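Local structure of syndapin (Drosophila melanogaster, 3I2W) at residues B[29-34]-B[93-98]; B[33-38]-B[85-90]; B[39-44]-B[81-86]. The protein probably takes part, through the F-BAR domain described here, in endocytosis as a phospholipid-binding homodimer that regulates the internalisation of plasma-membrane proteins. All coordinates share one frame; numbering follows the deposited sequence.

Overall arrangement
The three contacts lie in a row along one antiparallel helix pair, 11-58 against 63-105, at successive places toward the turn that joins them. All are largely buried and all touch the second subunit. Contact 1, nearest the centre of the chain, has the widest helix spacing and is filled by isoleucine, valine and an asparagine amide. Contact 2, its centre about 8 Å from that of contact 1, brings the backbones close at Ala35 and combines leucine packing with a salt bridge inside helix 11-58. Contact 3, its centre about 7 Å from the centre of contact 2, is aromatic on its buried side and edged by a lysine and a selenomethionine that are partly exposed.

Contact 1 of 3, residues B[29-34]-B[93-98]; sequences QLIQER and DVNSQI
Ile31 and Asn95 face each other between two antiparallel helices, 29-34 and 93-98, with their CA atoms 7.1 Å apart. The helix axes come no closer than 10.0 Å, and their directions differ by 160°. Helix 93-98 carries a wide pi-type turn at 93-95, where Asn95 N probably bonds to Leu90 O. Asn95 and Ile31 slide past one another in opposite directions, so the amide lies along the branched side chain instead of ending against it. Asn95 OD1 is 3.5 Å from Ile31 CB, and Asn95 ND2 is 3.6 Å from Ile31 CG2. Both branches of Ile31 line the amide. CB and CG2 lie against it, while CG1, turned to the side of the backbone N (chi1 -76°), takes CD1 past OD1 toward helix 93-98. There Ile31 CD1 meets Val94 CG1 at 4.0 Å, the two side chains crossing at about a right angle, and Ile98 CD1 at 4.1 Å. At the exposed margin Gln32 CB lies 3.8 Å from Asn95 ND2. Beyond the pair, Val94 packs on Cys239 and Ile98 on Ile232 of helix 169-240, while Leu30 and Gln29 turn to Trp52 of the second subunit. The polar end of Asn95 is used one turn back on the facing helix, where ND2 bonds to Gln28 O. That bond ties an amide to a backbone carbonyl of helix 11-58 and fixes which end of the group points there. Across the segments themselves no hydrogen bond forms, so they cohere by van der Waals contact of Ile31 with the amide and with two methyls, the buried ND2 being satisfied by Gln28 O.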
ATOM      1  N   GLN B  29       4.865  -3.218  15.286  1.00 25.66           N
ATOM      2  CA  GLN B  29       4.838  -4.123  14.172  1.00 26.77           C
ATOM      3  C   GLN B  29       3.806  -3.745  13.131  1.00 27.47           C
ATOM      4  O   GLN B  29       4.058  -3.842  11.960  1.00 29.61           O
ATOM      5  CB  GLN B  29       4.609  -5.523  14.631  1.00 26.13           C
ATOM      6  CG  GLN B  29       4.473  -6.448  13.483  1.00 31.14           C
ATOM      7  CD  GLN B  29       4.267  -7.881  13.926  1.00 36.47           C
ATOM      8  OE1 GLN B  29       4.736  -8.289  15.019  1.00 39.33           O
ATOM      9  NE2 GLN B  29       3.585  -8.670  13.077  1.00 30.45           N
ATOM     10  N   LEU B  30       2.645  -3.292  13.543  1.00 27.49           N
ATOM     11  CA  LEU B  30       1.610  -2.929  12.605  1.00 26.18           C
ATOM     12  C   LEU B  30       2.097  -1.719  11.820  1.00 27.21           C
ATOM     13  O   LEU B  30       1.971  -1.682  10.603  1.00 29.84           O
ATOM     14  CB  LEU B  30       0.300  -2.661  13.363  1.00 25.02           C
ATOM     15  CG  LEU B  30      -0.965  -2.106  12.710  1.00 24.33           C
ATOM     16  CD1 LEU B  30      -2.253  -2.317  13.504  1.00 18.81           C
ATOM     17  CD2 LEU B  30      -0.843  -0.630  12.453  1.00 23.97           C
ATOM     18  N   ILE B  31       2.675  -0.727  12.467  1.00 26.37           N
ATOM     19  CA  ILE B  31       3.054   0.467  11.750  1.00 24.99           C
ATOM     20  C   ILE B  31       4.166   0.133  10.778  1.00 24.92           C
ATOM     21  O   ILE B  31       4.121   0.528   9.624  1.00 25.56           O
ATOM     22  CB  ILE B  31       3.464   1.553  12.767  1.00 25.36           C
ATOM     23  CG1 ILE B  31       2.205   2.120  13.385  1.00 24.27           C
ATOM     24  CG2 ILE B  31       4.342   2.626  12.164  1.00 24.56           C
ATOM     25  CD1 ILE B  31       2.430   2.648  14.725  1.00 28.04           C
ATOM     26  N   GLN B  32       5.171  -0.607  11.232  1.00 25.09           N
ATOM     27  CA  GLN B  32       6.317  -0.915  10.401  1.00 24.86           C
ATOM     28  C   GLN B  32       5.777  -1.570   9.138  1.00 25.11           C
ATOM     29  O   GLN B  32       6.206  -1.267   8.015  1.00 24.09           O
ATOM     30  CB  GLN B  32       7.256  -1.850  11.133  1.00 24.89           C
ATOM     31  CG  GLN B  32       8.435  -2.382  10.306  1.00 27.53           C
ATOM     32  CD  GLN B  32       9.589  -1.366  10.196  1.00 36.04           C
ATOM     33  OE1 GLN B  32      10.230  -0.975  11.212  1.00 42.73           O
ATOM     34  NE2 GLN B  32       9.856  -0.919   8.970  1.00 33.68           N
ATOM     35  N   GLU B  33       4.786  -2.438   9.334  1.00 25.27           N
ATOM     36  CA  GLU B  33       4.217  -3.151   8.243  1.00 24.92           C
ATOM     37  C   GLU B  33       3.586  -2.245   7.227  1.00 25.96           C
ATOM     38  O   GLU B  33       3.841  -2.429   6.058  1.00 28.02           O
ATOM     39  CB  GLU B  33       3.322  -4.268   8.716  1.00 24.41           C
ATOM     40  CG  GLU B  33       4.145  -5.558   8.743  1.00 25.40           C
ATOM     41  CD  GLU B  33       3.518  -6.792   9.415  1.00 26.90           C
ATOM     42  OE1 GLU B  33       2.318  -7.055   9.267  1.00 27.54           O
ATOM     43  OE2 GLU B  33       4.277  -7.544  10.074  1.00 32.37           O
ATOM     44  N   ARG B  34       2.805  -1.255   7.638  1.00 25.91           N
ATOM     45  CA  ARG B  34       2.216  -0.308   6.724  1.00 25.61           C
ATOM     46  C   ARG B  34       3.318   0.436   5.994  1.00 26.94           C
ATOM     47  O   ARG B  34       3.242   0.693   4.802  1.00 27.32           O
ATOM     48  CB  ARG B  34       1.393   0.678   7.535  1.00 25.15           C
ATOM     49  CG  ARG B  34       0.739   1.851   6.784  1.00 24.77           C
ATOM     50  CD  ARG B  34      -0.013   1.403   5.556  1.00 23.34           C
ATOM     51  NE  ARG B  34      -0.702   2.501   4.941  1.00 25.14           N
ATOM     52  CZ  ARG B  34      -1.915   2.910   5.267  1.00 25.19           C
ATOM     53  NH1 ARG B  34      -2.596   2.297   6.205  1.00 26.99           N
ATOM     54  NH2 ARG B  34      -2.452   3.934   4.634  1.00 24.40           N
ATOM     55  N   ASP B  93       9.265   9.282  13.213  1.00 37.91           N
ATOM     56  CA  ASP B  93       8.433  10.041  14.139  1.00 38.06           C
ATOM     57  C   ASP B  93       7.679   9.039  15.059  1.00 36.63           C
ATOM     58  O   ASP B  93       7.724   9.152  16.289  1.00 37.18           O
ATOM     59  CB  ASP B  93       7.454  11.014  13.445  1.00 39.31           C
ATOM     60  CG  ASP B  93       8.159  12.235  12.720  1.00 44.97           C
ATOM     61  OD1 ASP B  93       9.361  12.554  12.987  1.00 49.06           O
ATOM     62  OD2 ASP B  93       7.464  12.894  11.873  1.00 47.05           O
ATOM     63  N   VAL B  94       7.006   8.052  14.487  1.00 33.47           N
ATOM     64  CA  VAL B  94       6.057   7.328  15.278  1.00 30.81           C
ATOM     65  C   VAL B  94       6.662   6.092  15.925  1.00 29.97           C
ATOM     66  O   VAL B  94       6.650   5.960  17.137  1.00 29.81           O
ATOM     67  CB  VAL B  94       4.820   7.004  14.466  1.00 30.79           C
ATOM     68  CG1 VAL B  94       3.775   6.361  15.341  1.00 30.77           C
ATOM     69  CG2 VAL B  94       4.264   8.281  13.876  1.00 31.37           C
ATOM     70  N   ASN B  95       7.223   5.182  15.150  1.00 28.53           N
ATOM     71  CA  ASN B  95       7.659   3.983  15.796  1.00 27.38           C
ATOM     72  C   ASN B  95       8.680   4.223  16.920  1.00 26.78           C
ATOM     73  O   ASN B  95       8.555   3.641  17.936  1.00 26.95           O
ATOM     74  CB  ASN B  95       8.037   2.875  14.809  1.00 26.56           C
ATOM     75  CG  ASN B  95       6.929   1.862  14.634  1.00 26.67           C
ATOM     76  OD1 ASN B  95       5.880   1.965  15.258  1.00 30.72           O
ATOM     77  ND2 ASN B  95       7.119   0.912  13.739  1.00 26.84           N
ATOM     78  N   SER B  96       9.658   5.092  16.733  1.00 26.61           N
ATOM     79  CA  SER B  96      10.687   5.403  17.737  1.00 26.25           C
ATOM     80  C   SER B  96      10.077   5.908  19.038  1.00 25.80           C
ATOM     81  O   SER B  96      10.599   5.634  20.137  1.00 26.30           O
ATOM     82  CB  SER B  96      11.547   6.541  17.229  1.00 26.21           C
ATOM     83  OG  SER B  96      10.653   7.633  16.984  1.00 28.27           O
ATOM     84  N   GLN B  97       8.995   6.670  18.925  1.00 24.22           N
ATOM     85  CA  GLN B  97       8.359   7.156  20.117  1.00 22.78           C
ATOM     86  C   GLN B  97       7.904   5.969  20.927  1.00 22.11           C
ATOM     87  O   GLN B  97       8.164   5.901  22.079  1.00 23.45           O
ATOM     88  CB  GLN B  97       7.150   7.950  19.762  1.00 22.61           C
ATOM     89  CG  GLN B  97       7.352   9.397  19.627  1.00 22.39           C
ATOM     90  CD  GLN B  97       6.001  10.091  19.490  1.00 24.27           C
ATOM     91  OE1 GLN B  97       5.506  10.629  20.473  1.00 30.73           O
ATOM     92  NE2 GLN B  97       5.368  10.021  18.313  1.00 14.95           N
ATOM     93  N   ILE B  98       7.194   5.050  20.309  1.00 21.30           N
ATOM     94  CA  ILE B  98       6.733   3.867  20.955  1.00 20.28           C
ATOM     95  C   ILE B  98       7.886   3.056  21.435  1.00 21.00           C
ATOM     96  O   ILE B  98       7.899   2.602  22.570  1.00 22.46           O
ATOM     97  CB  ILE B  98       5.860   3.027  20.034  1.00 19.29           C
ATOM     98  CG1 ILE B  98       4.689   3.887  19.574  1.00 17.98           C
ATOM     99  CG2 ILE B  98       5.313   1.793  20.799  1.00 17.97           C
ATOM    100  CD1 ILE B  98       3.837   3.217  18.509  1.00 19.76           C
TER

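Contact 2 of 3, residues B[33-38]-B[85-90]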
ATOM      1  N   GLU B  33       4.786  -2.438   9.334  1.00 25.27           N
ATOM      2  CA  GLU B  33       4.217  -3.151   8.243  1.00 24.92           C
ATOM      3  C   GLU B  33       3.586  -2.245   7.227  1.00 25.96           C
ATOM      4  O   GLU B  33       3.841  -2.429   6.058  1.00 28.02           O
ATOM      5  CB  GLU B  33       3.322  -4.268   8.716  1.00 24.41           C
ATOM      6  CG  GLU B  33       4.145  -5.558   8.743  1.00 25.40           C
ATOM      7  CD  GLU B  33       3.518  -6.792   9.415  1.00 26.90           C
ATOM      8  OE1 GLU B  33       2.318  -7.055   9.267  1.00 27.54           O
ATOM      9  OE2 GLU B  33       4.277  -7.544  10.074  1.00 32.37           O
ATOM     10  N   ARG B  34       2.805  -1.255   7.638  1.00 25.91           N
ATOM     11  CA  ARG B  34       2.216  -0.308   6.724  1.00 25.61           C
ATOM     12  C   ARG B  34       3.318   0.436   5.994  1.00 26.94           C
ATOM     13  O   ARG B  34       3.242   0.693   4.802  1.00 27.32           O
ATOM     14  CB  ARG B  34       1.393   0.678   7.535  1.00 25.15           C
ATOM     15  CG  ARG B  34       0.739   1.851   6.784  1.00 24.77           C
ATOM     16  CD  ARG B  34      -0.013   1.403   5.556  1.00 23.34           C
ATOM     17  NE  ARG B  34      -0.702   2.501   4.941  1.00 25.14           N
ATOM     18  CZ  ARG B  34      -1.915   2.910   5.267  1.00 25.19           C
ATOM     19  NH1 ARG B  34      -2.596   2.297   6.205  1.00 26.99           N
ATOM     20  NH2 ARG B  34      -2.452   3.934   4.634  1.00 24.40           N
ATOM     21  N   ALA B  35       4.342   0.819   6.736  1.00 28.44           N
ATOM     22  CA  ALA B  35       5.539   1.446   6.171  1.00 28.34           C
ATOM     23  C   ALA B  35       6.143   0.664   5.051  1.00 28.27           C
ATOM     24  O   ALA B  35       6.730   1.226   4.173  1.00 28.63           O
ATOM     25  CB  ALA B  35       6.568   1.617   7.251  1.00 28.19           C
ATOM     26  N   ASP B  36       6.072  -0.650   5.097  1.00 29.53           N
ATOM     27  CA  ASP B  36       6.738  -1.424   4.071  1.00 30.52           C
ATOM     28  C   ASP B  36       5.857  -1.354   2.843  1.00 30.33           C
ATOM     29  O   ASP B  36       6.331  -1.242   1.731  1.00 30.53           O
ATOM     30  CB  ASP B  36       6.892  -2.874   4.463  1.00 30.76           C
ATOM     31  CG  ASP B  36       7.764  -3.077   5.655  1.00 35.33           C
ATOM     32  OD1 ASP B  36       8.580  -2.198   5.969  1.00 38.99           O
ATOM     33  OD2 ASP B  36       7.645  -4.167   6.291  1.00 43.41           O
ATOM     34  N   ILE B  37       4.562  -1.436   3.056  1.00 29.87           N
ATOM     35  CA  ILE B  37       3.648  -1.247   1.981  1.00 29.98           C
ATOM     36  C   ILE B  37       3.866   0.099   1.275  1.00 30.59           C
ATOM     37  O   ILE B  37       3.816   0.156   0.040  1.00 31.54           O
ATOM     38  CB  ILE B  37       2.218  -1.474   2.429  1.00 29.20           C
ATOM     39  CG1 ILE B  37       1.997  -2.966   2.484  1.00 28.96           C
ATOM     40  CG2 ILE B  37       1.230  -0.859   1.471  1.00 28.62           C
ATOM     41  CD1 ILE B  37       0.933  -3.387   3.447  1.00 32.35           C
ATOM     42  N   GLU B  38       4.154   1.159   2.012  1.00 30.54           N
ATOM     43  CA  GLU B  38       4.312   2.436   1.342  1.00 30.93           C
ATOM     44  C   GLU B  38       5.651   2.462   0.634  1.00 31.18           C
ATOM     45  O   GLU B  38       5.708   2.892  -0.506  1.00 31.90           O
ATOM     46  CB  GLU B  38       4.095   3.625   2.265  1.00 30.67           C
ATOM     47  CG  GLU B  38       2.884   3.476   3.188  1.00 32.07           C
ATOM     48  CD  GLU B  38       1.606   3.885   2.521  1.00 34.01           C
ATOM     49  OE1 GLU B  38       1.622   4.929   1.900  1.00 36.56           O
ATOM     50  OE2 GLU B  38       0.576   3.192   2.609  1.00 35.64           O
ATOM     51  N   LYS B  85       8.216   9.405   2.360  1.00 32.69           N
ATOM     52  CA  LYS B  85       8.218  10.299   3.471  1.00 32.25           C
ATOM     53  C   LYS B  85       7.202   9.787   4.456  1.00 31.59           C
ATOM     54  O   LYS B  85       7.364   9.979   5.647  1.00 34.04           O
ATOM     55  CB  LYS B  85       7.828  11.695   3.000  1.00 32.81           C
ATOM     56  CG  LYS B  85       8.725  12.791   3.540  1.00 39.36           C
ATOM     57  CD  LYS B  85       7.954  14.107   3.868  1.00 47.52           C
ATOM     58  CE  LYS B  85       7.355  14.080   5.310  1.00 49.51           C
ATOM     59  NZ  LYS B  85       6.685  15.340   5.780  1.00 50.25           N
ATOM     60  N   ILE B  86       6.142   9.142   4.007  1.00 30.12           N
ATOM     61  CA  ILE B  86       5.235   8.537   4.941  1.00 28.84           C
ATOM     62  C   ILE B  86       5.938   7.334   5.562  1.00 29.43           C
ATOM     63  O   ILE B  86       5.925   7.129   6.764  1.00 29.94           O
ATOM     64  CB  ILE B  86       3.968   8.083   4.273  1.00 28.40           C
ATOM     65  CG1 ILE B  86       3.274   9.260   3.629  1.00 26.27           C
ATOM     66  CG2 ILE B  86       3.025   7.500   5.275  1.00 26.90           C
ATOM     67  CD1 ILE B  86       2.017   8.854   2.967  1.00 25.91           C
ATOM     68  N   LYS B  87       6.600   6.541   4.756  1.00 29.94           N
ATOM     69  CA  LYS B  87       7.417   5.469   5.318  1.00 30.84           C
ATOM     70  C   LYS B  87       8.390   5.996   6.379  1.00 31.28           C
ATOM     71  O   LYS B  87       8.621   5.375   7.414  1.00 32.16           O
ATOM     72  CB  LYS B  87       8.172   4.790   4.190  1.00 29.95           C
ATOM     73  CG  LYS B  87       9.022   3.693   4.670  1.00 32.12           C
ATOM     74  CD  LYS B  87      10.473   4.028   4.516  1.00 35.89           C
ATOM     75  CE  LYS B  87      11.282   3.149   5.438  1.00 39.71           C
ATOM     76  NZ  LYS B  87      12.715   3.409   5.116  1.00 44.17           N
ATOM     77  N   ASP B  88       8.967   7.157   6.116  1.00 31.67           N
ATOM     78  CA  ASP B  88      10.006   7.641   6.961  1.00 32.03           C
ATOM     79  C   ASP B  88       9.389   8.280   8.167  1.00 31.49           C
ATOM     80  O   ASP B  88       9.851   8.057   9.313  1.00 29.86           O
ATOM     81  CB  ASP B  88      10.939   8.591   6.215  1.00 32.96           C
ATOM     82  CG  ASP B  88      12.076   7.848   5.444  1.00 37.60           C
ATOM     83  OD1 ASP B  88      12.263   6.601   5.517  1.00 41.92           O
ATOM     84  OD2 ASP B  88      12.807   8.539   4.712  1.00 45.92           O
ATOM     85  N   ASN B  89       8.334   9.057   7.945  1.00 30.61           N
ATOM     86  CA  ASN B  89       7.595   9.517   9.119  1.00 31.12           C
ATOM     87  C   ASN B  89       7.083   8.451  10.058  1.00 31.36           C
ATOM     88  O   ASN B  89       7.173   8.650  11.251  1.00 31.80           O
ATOM     89  CB  ASN B  89       6.458  10.460   8.772  1.00 31.12           C
ATOM     90  CG  ASN B  89       6.960  11.776   8.312  1.00 30.78           C
ATOM     91  OD1 ASN B  89       8.130  12.125   8.537  1.00 36.26           O
ATOM     92  ND2 ASN B  89       6.128  12.499   7.611  1.00 26.86           N
ATOM     93  N   LEU B  90       6.540   7.338   9.537  1.00 31.74           N
ATOM     94  CA  LEU B  90       5.990   6.300  10.388  1.00 31.36           C
ATOM     95  C   LEU B  90       7.142   5.722  11.153  1.00 32.50           C
ATOM     96  O   LEU B  90       7.046   5.523  12.340  1.00 32.96           O
ATOM     97  CB  LEU B  90       5.309   5.203   9.603  1.00 30.87           C
ATOM     98  CG  LEU B  90       4.044   5.532   8.830  1.00 31.00           C
ATOM     99  CD1 LEU B  90       3.663   4.336   8.036  1.00 33.91           C
ATOM    100  CD2 LEU B  90       2.887   5.962   9.668  1.00 29.60           C
TER
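Leu90 reaches across to Ala35 and lays one methyl over its backbone: Leu90 CD1 is 3.8 Å from Ala35 N and 4.1 Å from Ala35 CB. The same methyl touches the aliphatic part of the neighbouring arginine, with Arg34 CG 4.0 Å from Leu90 CD1. With CG beside its own backbone N (chi1 -66°), Leu90 carries CD1 toward the facing helix. On the solvent side Lys87 takes over. Its CG lies 3.4 Å from Ala35 O, after which the chain bends and carries the ammonium group away, to a weak salt bridge with Asp88. Ala35 thus sits between a leucine and a lysine stem, and having only a methyl it permits close passage: the CA atoms of Ala35 and Lys87 are 4.5 Å apart. The axes of 33-38 and 85-90 approach to 8.4 Å and run antiparallel at 162°. Deeper in, Glu38 folds back at chi2 toward Arg34. Arg34 NE donates to Glu38 OE2 at 2.7 Å, with the acceptor in the guanidinium plane but the donor 44° above the carboxylate plane. The other oxygen, Glu38 OE1, comes 4.1 Å from Ile86 CD1, an apolar neighbour across the contact. Both charged groups also serve the dimer: Arg34 NH2 bridges to Glu75 of the second subunit, and Glu38 OE2 is hydrogen-bonded to Tyr41 OH of the second subunit. Such shared partners would be expected to favour the charged forms of both groups despite their burial. Close antiparallel helices, with polar networks running from one subunit into the other, belong to the central helical bundle of the F-BAR dimer, where three long helices of each subunit come together.

Contact 3 of 3, residues B[39-44]-B[81-86]; sequences KGYAKS and DVHMKI
The ring of Tyr41 presents an edge to one face of the His83 imidazole, a T-shaped pair with planes at 88° and centroids 4.8 Å apart. Tyr41 CD2 stands 3.6 Å above the imidazole plane, over its centre, and Tyr41 CE2 is 3.6 Å from His83 CE1; the CD2–CE2 edge therefore sits over the middle of the face, not at one corner. Tyr41 gets there by extending its ring away from its own backbone N (chi1 169°), while His83 tilts its ring back beside its N, where ND1 is bonded to Ile79 O one turn earlier. That bond limits rotation of the imidazole and keeps a face turned to the tyrosine. The Tyr41 hydroxyl is directed out of the pair, to Glu38 of the second subunit. Beside the rings, Ala42 fills the middle of the contact: its CB is 4.2 Å from Met84 CG, and 4.3 Å from His83 CB. Met84, a selenomethionine, bends at chi2 and chi3 and sends its end across Lys39. Met84 SE lies 4.0 Å from Lys39 CG, and Met84 CE 3.7 Å from Lys39 NZ. The Lys39 and Lys87 ammonium groups also come close; any repulsion between these like charges is probably eased by solvent at this partly exposed margin. The helix axes of 39-44 and 81-86 approach to 8.3 Å and run antiparallel at 155°. Helix 11-58 is thus held between two partners: Ala42 and Met84 seal its seam with helix 63-105, while on the aromatic side Tyr41 stacks on its namesake in the second subunit, whose ring also meets His83, continuing the aromatic cluster from one subunit's helices into those of the other.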
ATOM      1  N   LYS B  39       6.704   1.964   1.283  1.00 30.92           N
ATOM      2  CA  LYS B  39       8.024   1.767   0.640  1.00 30.82           C
ATOM      3  C   LYS B  39       7.822   1.004  -0.629  1.00 30.20           C
ATOM      4  O   LYS B  39       8.352   1.377  -1.625  1.00 31.91           O
ATOM      5  CB  LYS B  39       8.951   0.931   1.536  1.00 31.27           C
ATOM      6  CG  LYS B  39      10.441   1.087   1.315  1.00 33.82           C
ATOM      7  CD  LYS B  39      11.289  -0.073   1.955  1.00 39.92           C
ATOM      8  CE  LYS B  39      12.827   0.199   1.807  1.00 45.33           C
ATOM      9  NZ  LYS B  39      13.230   1.643   2.228  1.00 46.26           N
ATOM     10  N   GLY B  40       7.017  -0.053  -0.604  1.00 29.77           N
ATOM     11  CA  GLY B  40       6.887  -0.957  -1.726  1.00 28.37           C
ATOM     12  C   GLY B  40       6.201  -0.315  -2.919  1.00 28.84           C
ATOM     13  O   GLY B  40       6.479  -0.683  -4.046  1.00 29.68           O
ATOM     14  N   TYR B  41       5.284   0.616  -2.679  1.00 27.89           N
ATOM     15  CA  TYR B  41       4.511   1.192  -3.726  1.00 27.37           C
ATOM     16  C   TYR B  41       5.477   2.124  -4.419  1.00 28.05           C
ATOM     17  O   TYR B  41       5.619   2.092  -5.630  1.00 27.87           O
ATOM     18  CB  TYR B  41       3.304   1.942  -3.124  1.00 27.52           C
ATOM     19  CG  TYR B  41       2.446   2.869  -4.029  1.00 26.67           C
ATOM     20  CD1 TYR B  41       2.060   2.507  -5.321  1.00 27.79           C
ATOM     21  CD2 TYR B  41       1.991   4.079  -3.554  1.00 28.15           C
ATOM     22  CE1 TYR B  41       1.281   3.357  -6.129  1.00 28.28           C
ATOM     23  CE2 TYR B  41       1.190   4.940  -4.345  1.00 28.95           C
ATOM     24  CZ  TYR B  41       0.859   4.573  -5.632  1.00 29.16           C
ATOM     25  OH  TYR B  41       0.038   5.396  -6.376  1.00 29.79           O
ATOM     26  N   ALA B  42       6.153   2.946  -3.629  1.00 28.69           N
ATOM     27  CA  ALA B  42       7.091   3.950  -4.125  1.00 29.22           C
ATOM     28  C   ALA B  42       8.207   3.257  -4.887  1.00 29.88           C
ATOM     29  O   ALA B  42       8.621   3.648  -5.949  1.00 28.95           O
ATOM     30  CB  ALA B  42       7.657   4.738  -2.959  1.00 27.88           C
ATOM     31  N   LYS B  43       8.694   2.187  -4.312  1.00 31.21           N
ATOM     32  CA  LYS B  43       9.707   1.462  -4.972  1.00 32.18           C
ATOM     33  C   LYS B  43       9.143   0.973  -6.367  1.00 30.82           C
ATOM     34  O   LYS B  43       9.836   1.070  -7.361  1.00 31.07           O
ATOM     35  CB  LYS B  43      10.195   0.391  -3.997  1.00 32.20           C
ATOM     36  CG  LYS B  43      11.225  -0.574  -4.497  1.00 39.69           C
ATOM     37  CD  LYS B  43      12.643  -0.157  -4.063  1.00 52.43           C
ATOM     38  CE  LYS B  43      13.738  -0.891  -4.926  1.00 58.10           C
ATOM     39  NZ  LYS B  43      14.105  -0.092  -6.206  1.00 60.18           N
ATOM     40  N   SER B  44       7.904   0.504  -6.456  1.00 29.76           N
ATOM     41  CA  SER B  44       7.372   0.016  -7.733  1.00 29.53           C
ATOM     42  C   SER B  44       7.251   1.104  -8.752  1.00 29.12           C
ATOM     43  O   SER B  44       7.546   0.912  -9.938  1.00 31.15           O
ATOM     44  CB  SER B  44       5.992  -0.591  -7.604  1.00 29.08           C
ATOM     45  OG  SER B  44       6.082  -1.856  -7.016  1.00 31.52           O
ATOM     46  N   ASP B  81       7.958   9.983  -3.743  1.00 26.23           N
ATOM     47  CA  ASP B  81       8.558  10.655  -2.629  1.00 26.65           C
ATOM     48  C   ASP B  81       7.565  10.850  -1.484  1.00 27.01           C
ATOM     49  O   ASP B  81       7.855  10.556  -0.281  1.00 28.47           O
ATOM     50  CB  ASP B  81       9.031  12.004  -3.048  1.00 27.27           C
ATOM     51  CG  ASP B  81      10.164  11.942  -4.024  1.00 30.30           C
ATOM     52  OD1 ASP B  81      10.844  10.872  -4.121  1.00 29.49           O
ATOM     53  OD2 ASP B  81      10.346  12.991  -4.712  1.00 35.26           O
ATOM     54  N   VAL B  82       6.406  11.383  -1.818  1.00 25.56           N
ATOM     55  CA  VAL B  82       5.371  11.417  -0.827  1.00 24.03           C
ATOM     56  C   VAL B  82       5.332  10.075  -0.089  1.00 24.75           C
ATOM     57  O   VAL B  82       5.368  10.032   1.141  1.00 23.78           O
ATOM     58  CB  VAL B  82       4.024  11.724  -1.469  1.00 23.59           C
ATOM     59  CG1 VAL B  82       2.871  11.292  -0.580  1.00 18.46           C
ATOM     60  CG2 VAL B  82       3.982  13.180  -1.841  1.00 21.59           C
ATOM     61  N   HIS B  83       5.266   8.968  -0.809  1.00 24.94           N
ATOM     62  CA  HIS B  83       5.079   7.771  -0.028  1.00 26.31           C
ATOM     63  C   HIS B  83       6.322   7.373   0.774  1.00 28.07           C
ATOM     64  O   HIS B  83       6.155   6.789   1.820  1.00 28.97           O
ATOM     65  CB  HIS B  83       4.464   6.628  -0.824  1.00 25.72           C
ATOM     66  CG  HIS B  83       3.007   6.809  -1.110  1.00 24.07           C
ATOM     67  ND1 HIS B  83       2.535   7.708  -2.045  1.00 27.22           N
ATOM     68  CD2 HIS B  83       1.917   6.208  -0.590  1.00 22.71           C
ATOM     69  CE1 HIS B  83       1.217   7.680  -2.063  1.00 23.81           C
ATOM     70  NE2 HIS B  83       0.823   6.766  -1.193  1.00 26.14           N
HETATM   71  N   MSE B  84       7.536   7.739   0.345  1.00 29.74           N
HETATM   72  CA  MSE B  84       8.756   7.451   1.097  1.00 31.45           C
HETATM   73  C   MSE B  84       8.801   8.217   2.380  1.00 32.11           C
HETATM   74  O   MSE B  84       9.360   7.763   3.360  1.00 32.49           O
HETATM   75  CB  MSE B  84       9.994   7.818   0.319  1.00 32.10           C
HETATM   76  CG  MSE B  84      10.492   6.721  -0.626  1.00 39.33           C
HETATM   77 SE   MSE B  84      10.697   4.879   0.113  1.00 55.71          SE
HETATM   78  CE  MSE B  84      12.664   4.783   0.273  1.00 54.59           C
ATOM     79  N   LYS B  85       8.216   9.405   2.360  1.00 32.69           N
ATOM     80  CA  LYS B  85       8.218  10.299   3.471  1.00 32.25           C
ATOM     81  C   LYS B  85       7.202   9.787   4.456  1.00 31.59           C
ATOM     82  O   LYS B  85       7.364   9.979   5.647  1.00 34.04           O
ATOM     83  CB  LYS B  85       7.828  11.695   3.000  1.00 32.81           C
ATOM     84  CG  LYS B  85       8.725  12.791   3.540  1.00 39.36           C
ATOM     85  CD  LYS B  85       7.954  14.107   3.868  1.00 47.52           C
ATOM     86  CE  LYS B  85       7.355  14.080   5.310  1.00 49.51           C
ATOM     87  NZ  LYS B  85       6.685  15.340   5.780  1.00 50.25           N
ATOM     88  N   ILE B  86       6.142   9.142   4.007  1.00 30.12           N
ATOM     89  CA  ILE B  86       5.235   8.537   4.941  1.00 28.84           C
ATOM     90  C   ILE B  86       5.938   7.334   5.562  1.00 29.43           C
ATOM     91  O   ILE B  86       5.925   7.129   6.764  1.00 29.94           O
ATOM     92  CB  ILE B  86       3.968   8.083   4.273  1.00 28.40           C
ATOM     93  CG1 ILE B  86       3.274   9.260   3.629  1.00 26.27           C
ATOM     94  CG2 ILE B  86       3.025   7.500   5.275  1.00 26.90           C
ATOM     95  CD1 ILE B  86       2.017   8.854   2.967  1.00 25.91           C
TER